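Local coordinates for protein 4-amino-4-deoxy-L-arabinose transferase or related glycosyltransferases of PMT family (Cupriavidus metallidurans, PDB 5EZM) that probably transfers the sugar 4-amino-4-deoxy-L-arabinose from an undecaprenyl-phosphate carrier to lipid A, as a zinc-binding GT-C glycosyltransferase of the cell membrane, at residues M444-Y447 / L448-V452; W250-L253 / V254-N258. All coordinates share one frame; numbering follows the deposited sequence.

Interaction 1 (M444-Y447 / L448-V452); sequences MGMY and LGFTV
The carbonyl oxygen of Tyr447 is gripped twice by Thr451, one turn further along the same helix. Thr451 OG1 donates to Tyr447 O over 2.8 Å from above the carbonyl plane, while Thr451 N donates to it over 2.9 Å from the opposite face, so the hydroxyl folds back on the helix without displacing the regular backbone bond, a familiar feature of membrane helices. Its first torsion places OG1 beside the backbone N (chi1 -68°), within reach of that carbonyl. The same hydroxyl lies over one face of the Tyr447 ring, toward its rim, with OG1 3.5 Å from Tyr447 CE1. Met444 SD, brought round by bends at chi2 (65°) and chi3 (71°), rests 3.9 Å from Leu448 CG. In a Met-aromatic contact, Met446 SD approaches the Phe450 ring obliquely, 5.5 Å from its centroid. Phe450 and Val452 belong to two MPG pockets. These buried turns belong to helix 435-456, which lies largely in a predicted membrane-spanning segment. Met444, Tyr447 and Leu448 pack on helix 31-47, whereas Met446 and Phe450 turn to Met420 of helix 403-430; Tyr447 also touches Ser152, and Phe450 touches Pro149, of helix 149-155.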
loop_
_atom_site.group_PDB
_atom_site.type_symbol
_atom_site.label_atom_id
_atom_site.label_comp_id
_atom_site.label_asym_id
_atom_site.label_seq_id
_atom_site.Cartn_x
_atom_site.Cartn_y
_atom_site.Cartn_z
ATOM N N MET A 444 17.434 -11.349 5.184
ATOM C CA MET A 444 17.726 -10.094 5.872
ATOM C C MET A 444 18.484 -9.132 4.963
ATOM O O MET A 444 18.188 -7.929 4.927
ATOM C CB MET A 444 18.520 -10.365 7.149
ATOM C CG MET A 444 19.039 -9.115 7.837
ATOM S SD MET A 444 17.728 -8.043 8.455
ATOM C CE MET A 444 17.094 -9.009 9.823
ATOM N N GLY A 445 19.459 -9.647 4.212
ATOM C CA GLY A 445 20.176 -8.802 3.272
ATOM C C GLY A 445 19.270 -8.228 2.202
ATOM O O GLY A 445 19.362 -7.046 1.866
ATOM N N MET A 446 18.376 -9.058 1.655
ATOM C CA MET A 446 17.428 -8.577 0.655
ATOM C C MET A 446 16.522 -7.502 1.234
ATOM O O MET A 446 16.308 -6.453 0.615
ATOM C CB MET A 446 16.600 -9.743 0.115
ATOM C CG MET A 446 17.378 -10.674 -0.778
ATOM S SD MET A 446 17.946 -9.807 -2.246
ATOM C CE MET A 446 19.529 -10.594 -2.489
ATOM N N TYR A 447 15.979 -7.747 2.429
ATOM C CA TYR A 447 15.056 -6.797 3.040
ATOM C C TYR A 447 15.736 -5.458 3.294
ATOM O O TYR A 447 15.184 -4.398 2.976
ATOM C CB TYR A 447 14.499 -7.378 4.338
ATOM C CG TYR A 447 13.822 -6.357 5.222
ATOM C CD1 TYR A 447 12.641 -5.745 4.827
ATOM C CD2 TYR A 447 14.360 -6.012 6.453
ATOM C CE1 TYR A 447 12.019 -4.815 5.631
ATOM C CE2 TYR A 447 13.742 -5.087 7.266
ATOM C CZ TYR A 447 12.573 -4.492 6.849
ATOM O OH TYR A 447 11.954 -3.565 7.653
ATOM N N LEU A 448 16.943 -5.487 3.866
ATOM C CA LEU A 448 17.683 -4.244 4.054
ATOM C C LEU A 448 17.977 -3.577 2.716
ATOM O O LEU A 448 17.944 -2.346 2.607
ATOM C CB LEU A 448 18.977 -4.510 4.823
ATOM C CG LEU A 448 18.832 -5.018 6.261
ATOM C CD1 LEU A 448 20.196 -5.222 6.903
ATOM C CD2 LEU A 448 17.980 -4.075 7.093
ATOM N N GLY A 449 18.250 -4.374 1.684
ATOM C CA GLY A 449 18.524 -3.848 0.362
ATOM C C GLY A 449 17.361 -3.074 -0.221
ATOM O O GLY A 449 17.496 -1.894 -0.562
ATOM N N PHE A 450 16.205 -3.729 -0.332
ATOM C CA PHE A 450 15.036 -3.046 -0.871
ATOM C C PHE A 450 14.581 -1.914 0.038
ATOM O O PHE A 450 14.004 -0.931 -0.444
ATOM C CB PHE A 450 13.908 -4.048 -1.108
ATOM C CG PHE A 450 14.162 -4.968 -2.266
ATOM C CD1 PHE A 450 14.017 -4.518 -3.568
ATOM C CD2 PHE A 450 14.560 -6.276 -2.055
ATOM C CE1 PHE A 450 14.255 -5.356 -4.637
ATOM C CE2 PHE A 450 14.800 -7.118 -3.123
ATOM C CZ PHE A 450 14.647 -6.655 -4.416
ATOM N N THR A 451 14.835 -2.022 1.344
ATOM C CA THR A 451 14.562 -0.898 2.233
ATOM C C THR A 451 15.410 0.306 1.846
ATOM O O THR A 451 14.909 1.433 1.764
ATOM C CB THR A 451 14.811 -1.292 3.689
ATOM O OG1 THR A 451 13.834 -2.258 4.099
ATOM C CG2 THR A 451 14.715 -0.070 4.594
ATOM N N VAL A 452 16.702 0.084 1.588
ATOM C CA VAL A 452 17.556 1.174 1.123
ATOM C C VAL A 452 17.046 1.715 -0.206
ATOM O O VAL A 452 17.041 2.929 -0.437
ATOM C CB VAL A 452 19.021 0.708 1.019
ATOM C CG1 VAL A 452 19.867 1.776 0.338
ATOM C CG2 VAL A 452 19.575 0.389 2.398
#

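Interaction 2 (W250-L253 / V254-N258); sequences WFYL and VSVRN. With MPG ([(Z)-octadec-9-enyl] (2R)-2,3-bis(oxidanyl)propanoate), chain K.
Phe251 O takes two hydrogen bonds from Ser255, one from OG at 2.7 Å and one from the backbone N at 2.9 Å, the two donors lying on opposite faces of the carbonyl plane. A turn further on, Val254 O is likewise shared: Asn258 N continues the helical pattern, and Asn258 ND2 adds a bond of 3.1 Å in the carbonyl plane, on a lone pair. Asn258 OD1 is held by Lys84, which helps fix this amide where the chain leaves the helix. Outward from the backbone, two valine methyls make CH-pi contacts with aromatic faces. Val254 CG1, set between its backbone N and carbonyl carbon (chi1 77°), sits 4.0 Å from the centroid of the six-membered ring of Trp250, whose NE1 bonds to Val76 O. Val256 CG2 lies over the Tyr252 ring, 3.6 Å from its centroid and 18° off the normal. The Phe251 ring receives Trp250 CZ3 over its centre. On the lipid side, C5 of a bound MPG lies 3.6 Å from Phe251 CB, and its alkyl chain passes with C8 3.3 Å from Ser255 OG. Here the C-terminal end of helix 236-257 combines serine-to-backbone bonding, common in membrane helices, with an asparagine side-chain bond at the helix terminus, beside an MPG-binding surface of this GT-C fold enzyme.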
loop_
_atom_site.group_PDB
_atom_site.type_symbol
_atom_site.label_atom_id
_atom_site.label_comp_id
_atom_site.label_asym_id
_atom_site.label_seq_id
_atom_site.Cartn_x
_atom_site.Cartn_y
_atom_site.Cartn_z
ATOM N N TRP A 250 -21.735 0.801 8.950
ATOM C CA TRP A 250 -21.200 1.986 8.288
ATOM C C TRP A 250 -21.908 2.250 6.967
ATOM O O TRP A 250 -22.176 3.406 6.623
ATOM C CB TRP A 250 -19.696 1.859 8.058
ATOM C CG TRP A 250 -19.153 3.013 7.256
ATOM C CD1 TRP A 250 -18.839 4.261 7.719
ATOM C CD2 TRP A 250 -18.880 3.031 5.850
ATOM N NE1 TRP A 250 -18.380 5.049 6.690
ATOM C CE2 TRP A 250 -18.396 4.317 5.532
ATOM C CE3 TRP A 250 -18.992 2.082 4.829
ATOM C CZ2 TRP A 250 -18.025 4.677 4.241
ATOM C CZ3 TRP A 250 -18.623 2.442 3.547
ATOM C CH2 TRP A 250 -18.146 3.727 3.264
ATOM N N PHE A 251 -22.214 1.194 6.210
ATOM C CA PHE A 251 -22.877 1.393 4.927
ATOM C C PHE A 251 -24.271 1.976 5.115
ATOM O O PHE A 251 -24.683 2.878 4.374
ATOM C CB PHE A 251 -22.924 0.075 4.153
ATOM C CG PHE A 251 -21.616 -0.286 3.506
ATOM C CD1 PHE A 251 -21.361 0.057 2.188
ATOM C CD2 PHE A 251 -20.630 -0.946 4.222
ATOM C CE1 PHE A 251 -20.152 -0.264 1.593
ATOM C CE2 PHE A 251 -19.419 -1.270 3.630
ATOM C CZ PHE A 251 -19.181 -0.928 2.316
ATOM N N TYR A 252 -25.002 1.492 6.120
ATOM C CA TYR A 252 -26.304 2.070 6.424
ATOM C C TYR A 252 -26.170 3.522 6.859
ATOM O O TYR A 252 -26.935 4.382 6.413
ATOM C CB TYR A 252 -27.011 1.252 7.504
ATOM C CG TYR A 252 -28.337 1.842 7.932
ATOM C CD1 TYR A 252 -29.491 1.602 7.201
ATOM C CD2 TYR A 252 -28.433 2.642 9.065
ATOM C CE1 TYR A 252 -30.704 2.139 7.584
ATOM C CE2 TYR A 252 -29.643 3.185 9.455
ATOM C CZ TYR A 252 -30.776 2.929 8.712
ATOM O OH TYR A 252 -31.987 3.464 9.093
ATOM N N LEU A 253 -25.201 3.816 7.728
ATOM C CA LEU A 253 -25.058 5.180 8.228
ATOM C C LEU A 253 -24.730 6.149 7.099
ATOM O O LEU A 253 -25.380 7.192 6.948
ATOM C CB LEU A 253 -23.988 5.229 9.318
ATOM C CG LEU A 253 -24.395 4.606 10.656
ATOM C CD1 LEU A 253 -23.203 4.527 11.594
ATOM C CD2 LEU A 253 -25.525 5.396 11.288
ATOM N N VAL A 254 -23.732 5.813 6.280
ATOM C CA VAL A 254 -23.326 6.724 5.216
ATOM C C VAL A 254 -24.390 6.794 4.125
ATOM O O VAL A 254 -24.533 7.827 3.458
ATOM C CB VAL A 254 -21.948 6.312 4.659
ATOM C CG1 VAL A 254 -22.069 5.113 3.732
ATOM C CG2 VAL A 254 -21.273 7.487 3.961
ATOM N N SER A 255 -25.164 5.720 3.932
ATOM C CA SER A 255 -26.223 5.751 2.928
ATOM C C SER A 255 -27.403 6.592 3.395
ATOM O O SER A 255 -28.039 7.281 2.590
ATOM C CB SER A 255 -26.681 4.331 2.598
ATOM O OG SER A 255 -25.645 3.577 1.997
ATOM N N VAL A 256 -27.717 6.537 4.691
ATOM C CA VAL A 256 -28.809 7.338 5.236
ATOM C C VAL A 256 -28.425 8.810 5.256
ATOM O O VAL A 256 -29.166 9.667 4.762
ATOM C CB VAL A 256 -29.191 6.840 6.641
ATOM C CG1 VAL A 256 -29.990 7.903 7.384
ATOM C CG2 VAL A 256 -29.981 5.545 6.549
ATOM N N ARG A 257 -27.260 9.124 5.830
ATOM C CA ARG A 257 -26.821 10.515 5.885
ATOM C C ARG A 257 -26.580 11.088 4.493
ATOM O O ARG A 257 -26.814 12.281 4.266
ATOM C CB ARG A 257 -25.558 10.633 6.737
ATOM C CG ARG A 257 -25.751 10.232 8.190
ATOM C CD ARG A 257 -24.487 10.483 8.993
ATOM N NE ARG A 257 -24.599 10.008 10.369
ATOM C CZ ARG A 257 -23.597 10.016 11.243
ATOM N NH1 ARG A 257 -22.405 10.477 10.882
ATOM N NH2 ARG A 257 -23.784 9.562 12.477
ATOM N N ASN A 258 -26.123 10.262 3.552
ATOM C CA ASN A 258 -25.842 10.690 2.182
ATOM C C ASN A 258 -26.558 9.751 1.221
ATOM O O ASN A 258 -26.019 8.700 0.844
ATOM C CB ASN A 258 -24.341 10.714 1.911
ATOM C CG ASN A 258 -23.562 11.319 3.053
ATOM O OD1 ASN A 258 -23.567 12.536 3.247
ATOM N ND2 ASN A 258 -22.886 10.470 3.825
HETATM C C2 MPG K . -22.571 -4.860 1.943
HETATM C C3 MPG K . -23.597 -4.107 2.783
HETATM C C4 MPG K . -24.245 -2.977 1.997
HETATM C C5 MPG K . -25.322 -2.209 2.782
HETATM C C6 MPG K . -26.134 -1.279 1.862
HETATM C C7 MPG K . -26.822 -0.127 2.618
HETATM C C8 MPG K . -27.485 0.886 1.654
HETATM C C1 MPG K . -22.048 -6.126 2.628
#

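How the interactions relate
Both interactions are short runs of helices predicted to span the membrane, 435-456 and 236-257, on opposite sides of the chain's centre; their centres are about 44 Å apart and they do not touch. In each, a hydroxyl side chain doubles the bond to a carbonyl four residues back. Interaction 1 is wholly buried, runs on within its helix, and joins sulfur, aliphatic and aromatic groups to neighbouring helices. Interaction 2 is only partly buried and lies at a helix end, where polar and charged residues appear: Arg257 has a weak, long ion pair with Asp74. MPG molecules border both, with Phe450 and Val452 in MPG pockets in the first, and Phe251, Ser255, Leu253 and Tyr252 beside MPG in the second.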